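Local coordinates for protein galactan 1,3-beta-galactosidase (PDB 7BYS) that probably splits galactose from the ends of beta-1,3-galactan chains as a family 43 glycoside hydrolase, and carries a calcium-binding family 35 carbohydrate-binding module, at residues Asp55-Ser60 with Trp290-Gln295; Val285-Trp290 with Tyr299-Gly304; Thr340-Asn345 with Ser407-Ser412; Val346-Gly351 with Leu399-Gly404. All blocks are in the same frame, centred on the assembly; numbering follows the deposited sequence.

Contact 1: Asp55-Ser60 with Trp290-Gln295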
loop_
_atom_site.group_PDB
_atom_site.type_symbol
_atom_site.label_atom_id
_atom_site.label_comp_id
_atom_site.label_asym_id
_atom_site.label_seq_id
_atom_site.Cartn_x
_atom_site.Cartn_y
_atom_site.Cartn_z
ATOM N N ASP A 55 2.190 -10.286 15.014
ATOM C CA ASP A 55 3.387 -9.480 14.825
ATOM C C ASP A 55 3.347 -8.563 13.608
ATOM O O ASP A 55 4.324 -7.843 13.377
ATOM C CB ASP A 55 4.651 -10.358 14.764
ATOM C CG ASP A 55 4.616 -11.391 13.641
ATOM O OD1 ASP A 55 3.825 -11.245 12.687
ATOM O OD2 ASP A 55 5.402 -12.362 13.714
ATOM N N LEU A 56 2.254 -8.559 12.841
ATOM C CA LEU A 56 2.052 -7.750 11.633
ATOM C C LEU A 56 2.857 -8.224 10.430
ATOM O O LEU A 56 2.871 -7.526 9.394
ATOM C CB LEU A 56 2.283 -6.249 11.859
ATOM C CG LEU A 56 1.278 -5.523 12.745
ATOM C CD1 LEU A 56 1.632 -4.050 12.794
ATOM C CD2 LEU A 56 -0.159 -5.726 12.240
ATOM N N VAL A 57 3.535 -9.374 10.508
ATOM C CA VAL A 57 4.398 -9.798 9.403
ATOM C C VAL A 57 4.081 -11.218 8.956
ATOM O O VAL A 57 4.102 -11.525 7.757
ATOM C CB VAL A 57 5.886 -9.634 9.766
ATOM C CG1 VAL A 57 6.775 -10.170 8.651
ATOM C CG2 VAL A 57 6.194 -8.172 10.032
ATOM N N ASN A 58 3.769 -12.089 9.910
ATOM C CA ASN A 58 3.448 -13.484 9.623
ATOM C C ASN A 58 1.931 -13.649 9.676
ATOM O O ASN A 58 1.342 -13.730 10.757
ATOM C CB ASN A 58 4.161 -14.407 10.602
ATOM C CG ASN A 58 5.658 -14.428 10.381
ATOM O OD1 ASN A 58 6.144 -15.028 9.420
ATOM N ND2 ASN A 58 6.398 -13.758 11.258
ATOM N N TRP A 59 1.309 -13.728 8.502
ATOM C CA TRP A 59 -0.138 -13.654 8.356
ATOM C C TRP A 59 -0.686 -15.026 8.005
ATOM O O TRP A 59 -0.206 -15.669 7.063
ATOM C CB TRP A 59 -0.516 -12.644 7.267
ATOM C CG TRP A 59 -0.201 -11.232 7.653
ATOM C CD1 TRP A 59 0.868 -10.479 7.257
ATOM C CD2 TRP A 59 -0.980 -10.400 8.523
ATOM N NE1 TRP A 59 0.806 -9.230 7.832
ATOM C CE2 TRP A 59 -0.312 -9.155 8.623
ATOM C CE3 TRP A 59 -2.168 -10.593 9.236
ATOM C CZ2 TRP A 59 -0.811 -8.099 9.398
ATOM C CZ3 TRP A 59 -2.661 -9.544 10.014
ATOM C CH2 TRP A 59 -1.979 -8.315 10.086
ATOM N N SER A 60 -1.688 -15.461 8.757
ATOM C CA SER A 60 -2.310 -16.766 8.592
ATOM C C SER A 60 -3.704 -16.567 8.011
ATOM O O SER A 60 -4.541 -15.895 8.622
ATOM C CB SER A 60 -2.402 -17.450 9.955
ATOM O OG SER A 60 -2.867 -18.779 9.838
ATOM N N TRP A 290 12.419 -2.916 6.629
ATOM C CA TRP A 290 12.315 -2.469 8.009
ATOM C C TRP A 290 11.612 -3.528 8.835
ATOM O O TRP A 290 10.940 -4.415 8.311
ATOM C CB TRP A 290 11.630 -1.094 8.150
ATOM C CG TRP A 290 10.242 -1.000 7.600
ATOM C CD1 TRP A 290 9.886 -0.907 6.286
ATOM C CD2 TRP A 290 9.027 -0.917 8.356
ATOM N NE1 TRP A 290 8.518 -0.799 6.175
ATOM C CE2 TRP A 290 7.966 -0.800 7.432
ATOM C CE3 TRP A 290 8.729 -0.956 9.718
ATOM C CZ2 TRP A 290 6.631 -0.713 7.834
ATOM C CZ3 TRP A 290 7.400 -0.874 10.118
ATOM C CH2 TRP A 290 6.371 -0.744 9.184
ATOM N N SER A 291 11.787 -3.432 10.151
ATOM C CA SER A 291 11.182 -4.363 11.091
ATOM C C SER A 291 10.255 -3.597 12.020
ATOM O O SER A 291 10.460 -2.411 12.288
ATOM C CB SER A 291 12.253 -5.074 11.919
ATOM O OG SER A 291 13.048 -5.898 11.091
ATOM N N VAL A 292 9.236 -4.285 12.518
ATOM C CA VAL A 292 8.227 -3.671 13.366
ATOM C C VAL A 292 8.119 -4.475 14.653
ATOM O O VAL A 292 8.236 -5.706 14.641
ATOM C CB VAL A 292 6.861 -3.558 12.644
ATOM C CG1 VAL A 292 6.241 -4.935 12.389
ATOM C CG2 VAL A 292 5.915 -2.676 13.437
ATOM N N ASN A 293 7.916 -3.778 15.761
ATOM C CA ASN A 293 7.627 -4.400 17.053
ATOM C C ASN A 293 6.307 -3.781 17.480
ATOM O O ASN A 293 6.280 -2.706 18.084
ATOM C CB ASN A 293 8.716 -4.150 18.093
ATOM C CG ASN A 293 8.447 -4.889 19.412
ATOM O OD1 ASN A 293 7.306 -5.248 19.726
ATOM N ND2 ASN A 293 9.502 -5.101 20.196
ATOM N N VAL A 294 5.205 -4.448 17.127
ATOM C CA VAL A 294 3.899 -3.848 17.359
ATOM C C VAL A 294 3.586 -3.757 18.851
ATOM O O VAL A 294 2.873 -2.845 19.283
ATOM C CB VAL A 294 2.810 -4.567 16.536
ATOM C CG1 VAL A 294 2.516 -5.951 17.096
ATOM C CG2 VAL A 294 1.556 -3.708 16.445
ATOM N N GLN A 295 4.135 -4.665 19.660
ATOM C CA GLN A 295 3.911 -4.607 21.104
ATOM C C GLN A 295 4.653 -3.436 21.743
ATOM O O GLN A 295 4.144 -2.807 22.682
ATOM C CB GLN A 295 4.329 -5.927 21.755
ATOM C CG GLN A 295 3.529 -7.141 21.290
ATOM C CD GLN A 295 4.153 -7.835 20.089
ATOM O OE1 GLN A 295 5.109 -7.335 19.489
ATOM N NE2 GLN A 295 3.613 -8.998 19.732
HETATM O O HOH W 1 5.753 -6.878 15.606
#

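Contact 2: Val285-Trp290 with Tyr299-Gly304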
loop_
_atom_site.group_PDB
_atom_site.type_symbol
_atom_site.label_atom_id
_atom_site.label_comp_id
_atom_site.label_asym_id
_atom_site.label_seq_id
_atom_site.Cartn_x
_atom_site.Cartn_y
_atom_site.Cartn_z
ATOM N N VAL A 285 8.764 7.267 6.043
ATOM C CA VAL A 285 10.176 6.908 6.078
ATOM C C VAL A 285 10.384 5.886 4.969
ATOM O O VAL A 285 9.854 4.773 5.034
ATOM C CB VAL A 285 10.546 6.307 7.435
ATOM C CG1 VAL A 285 12.030 5.909 7.470
ATOM C CG2 VAL A 285 10.207 7.283 8.554
ATOM N N HIS A 286 11.121 6.263 3.929
ATOM C CA HIS A 286 11.321 5.360 2.797
ATOM C C HIS A 286 12.379 4.328 3.163
ATOM O O HIS A 286 13.581 4.534 2.964
ATOM C CB HIS A 286 11.713 6.126 1.544
ATOM C CG HIS A 286 11.878 5.245 0.352
ATOM N ND1 HIS A 286 13.111 4.984 -0.213
ATOM C CD2 HIS A 286 10.977 4.520 -0.350
ATOM C CE1 HIS A 286 12.954 4.165 -1.237
ATOM N NE2 HIS A 286 11.671 3.869 -1.343
ATOM N N ALA A 287 11.916 3.202 3.692
ATOM C CA ALA A 287 12.767 2.121 4.181
ATOM C C ALA A 287 12.480 0.891 3.338
ATOM O O ALA A 287 11.408 0.286 3.463
ATOM C CB ALA A 287 12.466 1.816 5.648
ATOM N N ASP A 288 13.441 0.509 2.485
ATOM C CA ASP A 288 13.244 -0.650 1.620
ATOM C C ASP A 288 13.018 -1.915 2.434
ATOM O O ASP A 288 12.264 -2.798 2.016
ATOM C CB ASP A 288 14.476 -0.877 0.732
ATOM C CG ASP A 288 14.794 0.305 -0.178
ATOM O OD1 ASP A 288 13.875 0.834 -0.836
ATOM O OD2 ASP A 288 15.980 0.688 -0.258
ATOM N N VAL A 289 13.656 -2.003 3.603
ATOM C CA VAL A 289 13.570 -3.150 4.497
ATOM C C VAL A 289 13.489 -2.597 5.912
ATOM O O VAL A 289 14.384 -1.869 6.349
ATOM C CB VAL A 289 14.809 -4.055 4.358
ATOM C CG1 VAL A 289 14.710 -5.247 5.290
ATOM C CG2 VAL A 289 14.988 -4.528 2.915
ATOM N N TRP A 290 12.419 -2.916 6.629
ATOM C CA TRP A 290 12.315 -2.469 8.009
ATOM C C TRP A 290 11.612 -3.528 8.835
ATOM O O TRP A 290 10.940 -4.415 8.311
ATOM C CB TRP A 290 11.630 -1.094 8.150
ATOM C CG TRP A 290 10.242 -1.000 7.600
ATOM C CD1 TRP A 290 9.886 -0.907 6.286
ATOM C CD2 TRP A 290 9.027 -0.917 8.356
ATOM N NE1 TRP A 290 8.518 -0.799 6.175
ATOM C CE2 TRP A 290 7.966 -0.800 7.432
ATOM C CE3 TRP A 290 8.729 -0.956 9.718
ATOM C CZ2 TRP A 290 6.631 -0.713 7.834
ATOM C CZ3 TRP A 290 7.400 -0.874 10.118
ATOM C CH2 TRP A 290 6.371 -0.744 9.184
ATOM N N TYR A 299 9.620 0.748 15.382
ATOM C CA TYR A 299 10.087 0.210 14.118
ATOM C C TYR A 299 11.592 0.403 14.060
ATOM O O TYR A 299 12.153 1.264 14.745
ATOM C CB TYR A 299 9.405 0.886 12.914
ATOM C CG TYR A 299 9.745 2.353 12.744
ATOM C CD1 TYR A 299 8.996 3.349 13.373
ATOM C CD2 TYR A 299 10.821 2.744 11.958
ATOM C CE1 TYR A 299 9.312 4.689 13.214
ATOM C CE2 TYR A 299 11.144 4.075 11.796
ATOM C CZ TYR A 299 10.388 5.045 12.425
ATOM O OH TYR A 299 10.714 6.377 12.257
ATOM N N SER A 300 12.243 -0.402 13.222
ATOM C CA SER A 300 13.686 -0.311 13.019
ATOM C C SER A 300 14.001 -0.469 11.539
ATOM O O SER A 300 13.621 -1.466 10.921
ATOM C CB SER A 300 14.434 -1.380 13.818
ATOM O OG SER A 300 15.832 -1.232 13.648
ATOM N N VAL A 301 14.710 0.501 10.984
ATOM C CA VAL A 301 15.068 0.500 9.567
ATOM C C VAL A 301 16.373 -0.260 9.382
ATOM O O VAL A 301 17.367 0.030 10.056
ATOM C CB VAL A 301 15.194 1.939 9.043
ATOM C CG1 VAL A 301 15.640 1.940 7.590
ATOM C CG2 VAL A 301 13.864 2.665 9.192
ATOM N N ALA A 302 16.378 -1.221 8.460
ATOM C CA ALA A 302 17.583 -2.001 8.206
ATOM C C ALA A 302 18.612 -1.154 7.471
ATOM O O ALA A 302 18.270 -0.355 6.597
ATOM C CB ALA A 302 17.249 -3.227 7.361
ATOM N N SER A 303 19.879 -1.320 7.841
ATOM C CA SER A 303 20.966 -0.633 7.161
ATOM C C SER A 303 21.491 -1.504 6.031
ATOM O O SER A 303 21.522 -2.734 6.135
ATOM C CB SER A 303 22.100 -0.328 8.140
ATOM O OG SER A 303 22.701 -1.525 8.596
ATOM N N GLY A 304 21.887 -0.858 4.933
ATOM C CA GLY A 304 22.374 -1.575 3.777
ATOM C C GLY A 304 23.634 -0.937 3.228
ATOM O O GLY A 304 24.054 0.135 3.667
HETATM O O HOH W 2 15.686 0.111 4.590
#

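Contact 3: Thr340-Asn345 with Ser407-Ser412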
loop_
_atom_site.group_PDB
_atom_site.type_symbol
_atom_site.label_atom_id
_atom_site.label_comp_id
_atom_site.label_asym_id
_atom_site.label_seq_id
_atom_site.Cartn_x
_atom_site.Cartn_y
_atom_site.Cartn_z
ATOM N N THR A 340 24.670 -4.422 -20.731
ATOM C CA THR A 340 24.658 -4.950 -19.371
ATOM C C THR A 340 25.467 -4.061 -18.446
ATOM O O THR A 340 26.281 -3.243 -18.876
ATOM C CB THR A 340 25.241 -6.381 -19.288
ATOM O OG1 THR A 340 26.609 -6.367 -19.710
ATOM C CG2 THR A 340 24.455 -7.331 -20.160
ATOM N N VAL A 341 25.232 -4.221 -17.146
ATOM C CA VAL A 341 26.137 -3.684 -16.143
ATOM C C VAL A 341 26.305 -4.739 -15.063
ATOM O O VAL A 341 25.344 -5.416 -14.684
ATOM C CB VAL A 341 25.698 -2.303 -15.588
ATOM C CG1 VAL A 341 24.400 -2.399 -14.774
ATOM C CG2 VAL A 341 26.822 -1.673 -14.755
ATOM N N THR A 342 27.542 -4.920 -14.615
ATOM C CA THR A 342 27.861 -5.900 -13.592
ATOM C C THR A 342 28.446 -5.142 -12.419
ATOM O O THR A 342 29.449 -4.437 -12.564
ATOM C CB THR A 342 28.865 -6.923 -14.128
ATOM O OG1 THR A 342 28.284 -7.616 -15.235
ATOM C CG2 THR A 342 29.227 -7.937 -13.050
ATOM N N ILE A 343 27.793 -5.250 -11.269
ATOM C CA ILE A 343 28.310 -4.669 -10.042
ATOM C C ILE A 343 29.154 -5.731 -9.358
ATOM O O ILE A 343 28.662 -6.814 -9.025
ATOM C CB ILE A 343 27.171 -4.167 -9.143
ATOM C CG1 ILE A 343 26.422 -3.048 -9.883
ATOM C CG2 ILE A 343 27.723 -3.662 -7.820
ATOM C CD1 ILE A 343 25.303 -2.424 -9.101
ATOM N N ASN A 344 30.434 -5.435 -9.201
ATOM C CA ASN A 344 31.387 -6.372 -8.639
ATOM C C ASN A 344 31.705 -5.992 -7.200
ATOM O O ASN A 344 31.369 -4.904 -6.722
ATOM C CB ASN A 344 32.668 -6.387 -9.483
ATOM C CG ASN A 344 32.481 -7.112 -10.797
ATOM O OD1 ASN A 344 32.207 -8.307 -10.825
ATOM N ND2 ASN A 344 32.632 -6.386 -11.904
ATOM N N ASN A 345 32.361 -6.925 -6.509
ATOM C CA ASN A 345 32.790 -6.728 -5.125
ATOM C C ASN A 345 31.620 -6.369 -4.214
ATOM O O ASN A 345 31.725 -5.501 -3.344
ATOM C CB ASN A 345 33.935 -5.722 -5.022
ATOM C CG ASN A 345 35.174 -6.205 -5.737
ATOM O OD1 ASN A 345 35.625 -7.327 -5.517
ATOM N ND2 ASN A 345 35.701 -5.383 -6.631
ATOM N N SER A 407 29.296 -10.866 -7.589
ATOM C CA SER A 407 28.955 -10.038 -8.739
ATOM C C SER A 407 27.469 -10.173 -9.037
ATOM O O SER A 407 26.891 -11.256 -8.898
ATOM C CB SER A 407 29.749 -10.478 -9.979
ATOM O OG SER A 407 29.139 -11.601 -10.610
ATOM N N ILE A 408 26.846 -9.067 -9.437
ATOM C CA ILE A 408 25.445 -9.069 -9.846
ATOM C C ILE A 408 25.362 -8.405 -11.212
ATOM O O ILE A 408 25.788 -7.257 -11.369
ATOM C CB ILE A 408 24.538 -8.339 -8.842
ATOM C CG1 ILE A 408 24.759 -8.867 -7.419
ATOM C CG2 ILE A 408 23.084 -8.498 -9.250
ATOM C CD1 ILE A 408 24.065 -8.025 -6.342
ATOM N N THR A 409 24.826 -9.123 -12.197
ATOM C CA THR A 409 24.768 -8.642 -13.574
ATOM C C THR A 409 23.324 -8.317 -13.934
ATOM O O THR A 409 22.422 -9.133 -13.706
ATOM C CB THR A 409 25.337 -9.685 -14.539
ATOM O OG1 THR A 409 26.737 -9.844 -14.290
ATOM C CG2 THR A 409 25.166 -9.226 -15.970
ATOM N N PHE A 410 23.116 -7.139 -14.519
ATOM C CA PHE A 410 21.797 -6.639 -14.896
ATOM C C PHE A 410 21.704 -6.489 -16.408
ATOM O O PHE A 410 22.615 -5.943 -17.040
ATOM C CB PHE A 410 21.541 -5.278 -14.242
ATOM C CG PHE A 410 21.560 -5.321 -12.750
ATOM C CD1 PHE A 410 20.390 -5.581 -12.049
ATOM C CD2 PHE A 410 22.733 -5.096 -12.045
ATOM C CE1 PHE A 410 20.395 -5.630 -10.660
ATOM C CE2 PHE A 410 22.740 -5.145 -10.663
ATOM C CZ PHE A 410 21.567 -5.412 -9.971
ATOM N N GLY A 411 20.602 -6.979 -16.974
ATOM C CA GLY A 411 20.257 -6.725 -18.354
ATOM C C GLY A 411 20.719 -7.760 -19.354
ATOM O O GLY A 411 20.463 -7.582 -20.548
ATOM N N SER A 412 21.393 -8.823 -18.917
ATOM C CA SER A 412 21.788 -9.867 -19.851
ATOM C C SER A 412 20.568 -10.623 -20.354
ATOM O O SER A 412 19.582 -10.808 -19.636
ATOM C CB SER A 412 22.780 -10.825 -19.193
ATOM O OG SER A 412 22.176 -11.590 -18.167
#

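Contact 4: Val346-Gly351 with Leu399-Gly404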
loop_
_atom_site.group_PDB
_atom_site.type_symbol
_atom_site.label_atom_id
_atom_site.label_comp_id
_atom_site.label_asym_id
_atom_site.label_seq_id
_atom_site.Cartn_x
_atom_site.Cartn_y
_atom_site.Cartn_z
ATOM N N VAL A 346 30.489 -7.028 -4.439
ATOM C CA VAL A 346 29.362 -6.947 -3.519
ATOM C C VAL A 346 29.674 -7.866 -2.341
ATOM O O VAL A 346 29.609 -9.092 -2.464
ATOM C CB VAL A 346 28.054 -7.337 -4.210
ATOM C CG1 VAL A 346 26.883 -7.242 -3.234
ATOM C CG2 VAL A 346 27.820 -6.438 -5.415
ATOM N N GLN A 347 30.019 -7.267 -1.202
ATOM C CA GLN A 347 30.423 -8.027 -0.028
ATOM C C GLN A 347 29.215 -8.695 0.619
ATOM O O GLN A 347 28.121 -8.123 0.672
ATOM C CB GLN A 347 31.089 -7.083 0.978
ATOM C CG GLN A 347 31.636 -7.741 2.249
ATOM C CD GLN A 347 30.557 -8.076 3.278
ATOM O OE1 GLN A 347 29.528 -7.400 3.370
ATOM N NE2 GLN A 347 30.793 -9.129 4.057
ATOM N N SER A 348 29.421 -9.906 1.134
ATOM C CA SER A 348 28.371 -10.573 1.884
ATOM C C SER A 348 28.968 -11.506 2.925
ATOM O O SER A 348 30.119 -11.935 2.821
ATOM C CB SER A 348 27.431 -11.363 0.970
ATOM O OG SER A 348 26.310 -11.821 1.705
ATOM N N ASN A 349 28.158 -11.803 3.940
ATOM C CA ASN A 349 28.408 -12.887 4.877
ATOM C C ASN A 349 27.835 -14.207 4.388
ATOM O O ASN A 349 27.995 -15.227 5.066
ATOM C CB ASN A 349 27.808 -12.554 6.253
ATOM C CG ASN A 349 26.404 -11.955 6.159
ATOM O OD1 ASN A 349 25.739 -12.054 5.130
ATOM N ND2 ASN A 349 25.953 -11.330 7.244
ATOM N N GLY A 350 27.177 -14.208 3.232
ATOM C CA GLY A 350 26.501 -15.378 2.709
ATOM C C GLY A 350 25.018 -15.352 3.023
ATOM O O GLY A 350 24.495 -14.452 3.688
ATOM N N GLY A 351 24.332 -16.370 2.521
ATOM C CA GLY A 351 22.910 -16.488 2.735
ATOM C C GLY A 351 22.105 -15.587 1.819
ATOM O O GLY A 351 22.597 -15.024 0.838
ATOM N N LEU A 399 18.228 -12.134 -3.107
ATOM C CA LEU A 399 19.324 -12.790 -3.811
ATOM C C LEU A 399 20.147 -13.644 -2.856
ATOM O O LEU A 399 20.445 -13.228 -1.733
ATOM C CB LEU A 399 20.241 -11.755 -4.472
ATOM C CG LEU A 399 19.578 -10.845 -5.512
ATOM C CD1 LEU A 399 20.575 -9.872 -6.097
ATOM C CD2 LEU A 399 18.919 -11.664 -6.614
ATOM N N ASN A 400 20.546 -14.826 -3.328
ATOM C CA ASN A 400 21.452 -15.699 -2.586
ATOM C C ASN A 400 22.888 -15.326 -2.931
ATOM O O ASN A 400 23.312 -15.475 -4.082
ATOM C CB ASN A 400 21.190 -17.162 -2.936
ATOM C CG ASN A 400 19.958 -17.713 -2.246
ATOM O OD1 ASN A 400 19.640 -17.329 -1.119
ATOM N ND2 ASN A 400 19.246 -18.604 -2.925
ATOM N N LEU A 401 23.630 -14.847 -1.940
ATOM C CA LEU A 401 25.004 -14.404 -2.104
ATOM C C LEU A 401 25.945 -15.350 -1.369
ATOM O O LEU A 401 25.530 -16.135 -0.511
ATOM C CB LEU A 401 25.188 -12.981 -1.569
ATOM C CG LEU A 401 24.242 -11.902 -2.107
ATOM C CD1 LEU A 401 24.472 -10.583 -1.399
ATOM C CD2 LEU A 401 24.470 -11.759 -3.604
ATOM N N ASN A 402 27.221 -15.273 -1.723
ATOM C CA ASN A 402 28.253 -16.066 -1.069
ATOM C C ASN A 402 29.033 -15.199 -0.093
ATOM O O ASN A 402 29.090 -13.975 -0.221
ATOM C CB ASN A 402 29.220 -16.662 -2.097
ATOM C CG ASN A 402 28.543 -17.623 -3.043
ATOM O OD1 ASN A 402 27.606 -18.327 -2.667
ATOM N ND2 ASN A 402 29.015 -17.659 -4.285
ATOM N N SER A 403 29.644 -15.850 0.896
ATOM C CA SER A 403 30.555 -15.129 1.771
ATOM C C SER A 403 31.730 -14.598 0.959
ATOM O O SER A 403 32.287 -15.299 0.108
ATOM C CB SER A 403 31.057 -16.042 2.888
ATOM O OG SER A 403 31.643 -15.276 3.928
ATOM N N GLY A 404 32.095 -13.348 1.213
ATOM C CA GLY A 404 33.132 -12.712 0.431
ATOM C C GLY A 404 32.563 -11.813 -0.647
ATOM O O GLY A 404 31.552 -11.137 -0.433
#

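Contact 1: Asp55-Ser60 with Trp290-Gln295
Val292 turns CG1 into the loop 55-60, where this methyl rests against both the carbonyl O of Asp55 and the side chain of Val57. It reaches Asp55 O at 3.6 Å and Val57 CG2 at 4.0 Å, the two valine side chains running antiparallel past one another. CG1 of Val292 stands between its own backbone N and carbonyl carbon (chi1 67°), and this rotation swings it toward the loop. A second valine, Val294, meets Leu56 at about a right angle: Leu56 CD1 rests 3.7 Å from Val294 CG2. Short branched residues suit the place, since they pack closely and bring no polar ends to satisfy; Ile254 backs Leu56 and Val292, and Phe31 backs Leu56 and Val294.

The polar link is made by one water. It donates to Asp55 O and to Val292 O, and accepts from Val294 N at 2.9 Å, so two carbonyls and an amide that are not directly paired are joined through a single molecule.

Asp55 keeps the loop in shape. Its OD1 accepts from Val57 N, which comes from above the carboxylate plane, and from Asn58 N at 2.9 Å in an almost straight bond (177°), on the syn side. OD2 takes the amide ND2 of Asn58 at 3.0 Å. An aspartate can satisfy all three donors because it offers two oxygens at short reach. The result is an Asx turn in the connection between strands 48-53 and 60-61 of a four-stranded antiparallel sheet, consistent with a blade of the five-bladed beta-propeller of family 43.

Contact 2: Val285-Trp290 with Tyr299-Gly304
Val301 lays both methyls against the loop 285-290: CG1 is 3.7 Å from Ala287 CB, and CG2 is 4.1 Å from Val285 CG1. The small methyl of Ala287 lets the valine come in close, while Val285 sends its other branch, CG2, to within 3.8 Å of Tyr299 OH. Two residues earlier on the strand, Tyr299 CB meets the benzene part of the Trp290 indole, 3.8 Å from Trp290 CE3, with the two side chains at about a right angle. Trp290 has CG set between its backbone N and carbonyl carbon (chi1 58°), which swings the indole across toward Tyr299 on the partner strand.

Behind this apolar layer the backbones are tied. Trp290 and Val301 form an antiparallel non-hydrogen-bonded pair, and just beyond it Ala302 N gives Val289 O a bond of 3.0 Å at 159°. The methyl of Ala302 packs on Val289 CG1 at 3.8 Å, and a water accepts from Val289 N while donating only weakly to Ala302 O.

The outer shell fixes the larger groups. Tyr299 OH is hydrogen-bonded to Asp276, and Trp290 NE1 to the carbonyl O of Trp272, so both rings are held at their polar atoms as well as by packing. Asp288, which points elsewhere, takes the hydroxyls of Tyr358 and Tyr427 on OD2 and that of Ser394 on OD1. Those three partners belong to the carbohydrate-binding module. The chemistry therefore divides the work: apolar packing and one backbone bond close the hairpin end, and a buried carboxylate, satisfied by three hydroxyls, joins it to the second domain.

Contact 3: Thr340-Asn345 with Ser407-Ser412
Val341 O is approached by three groups of the strand 407-410. Phe410 N gives it a hydrogen bond of 2.8 Å at 168°, coming nearly along the C=O axis; Thr409 CA adds a longer CH...O contact; and the Phe410 ring brings its edge up, with CD2 3.7 Å from the oxygen. The return bond, Val341 N to Phe410 O, is 3.1 Å, and Ile343 and Ile408 form the second hydrogen-bonded pair, two residues on.

Between these pairs lies the non-hydrogen-bonded pair Thr342 and Thr409, whose hydroxyls meet directly: OG1 of Thr342 is 2.9 Å from OG1 of Thr409, and either could donate. Both threonines set OG1 opposite their own carbonyl carbon (chi1 -62° and -66°), which brings the oxygens together. With a valine in place of Thr342, the Thr409 hydroxyl would probably lose its mate across the strands and be set freer to turn.

The other face is apolar, as its burial demands. Val341 CG1 packs on Phe410 CB at 4.1 Å, and Ile343 CD1 reaches Phe410 CE2. Gly411, with positive phi, takes a backbone shape that itself calls for glycine as the strand ends.

Strand 313-316 borders this pair beyond 339-349, and 367-373 beyond 405-410; Phe410, Ile343 and Ile408 face strand 420-426 of the opposing sheet, across the core of the beta-sandwich.

Contact 4: Val346-Gly351 with Leu399-Gly404
Ser348 and Leu401 make the close-packed side of this contact. Ser348 CB sits 3.3 Å from Asn402 O, and its OG lies 3.7 Å from Leu401 CB, with Leu401 CD1 also touching the same group. Small size lets the serine fit here, while Leu401 packs on Val373 and Val426. Ser348 also pairs through its backbone: its N bonds to Gly404 O at 2.9 Å, and Gly404 N returns a bond to Ser348 O.

The opposite margin is looser. Gln347, Asn349 and Ser403 are exposed and touch the partner segment lightly, and beyond the corner at Gly350 and Gly351, Leu401 N bonds to Gly351 O at 3.0 Å. Glycines suit these bends: Gly350 and Gly404 have positive phi values that would jam a side chain against the preceding carbonyl.

With chi1 at -171° Ser348 turns its OG away from its own N and along the chain, where it accepts from Gly350 N at 3.0 Å, an ST turn. An alanine here takes that acceptor away, which would probably leave the Gly350 amide without its mate and the corner freer to shift. One buried hydroxyl thus serves both packing and turn, where the chain passes from one sheet to the other.

Overall arrangement
The four contacts fall into two groups, one in each domain. Contacts 1 and 2 share Trp290 and the two-stranded sheet of 290-293 and 298-301, with centres about 14 Å apart; they lie away from the galactose-binding residues Glu81, Arg82, Asp137 and Gln242. Contacts 3 and 4 both use strand 339-349 of the carbohydrate-binding module, their centres about 15 Å apart, and they touch where Ile408 CD1 packs 4.0 Å from Leu399 CD1. In contact 3 the Ile343 side chain is about 9 Å from the bound calcium ion. Between the groups, contacts 2 and 4 come within about 9 Å at their nearest atoms without touching.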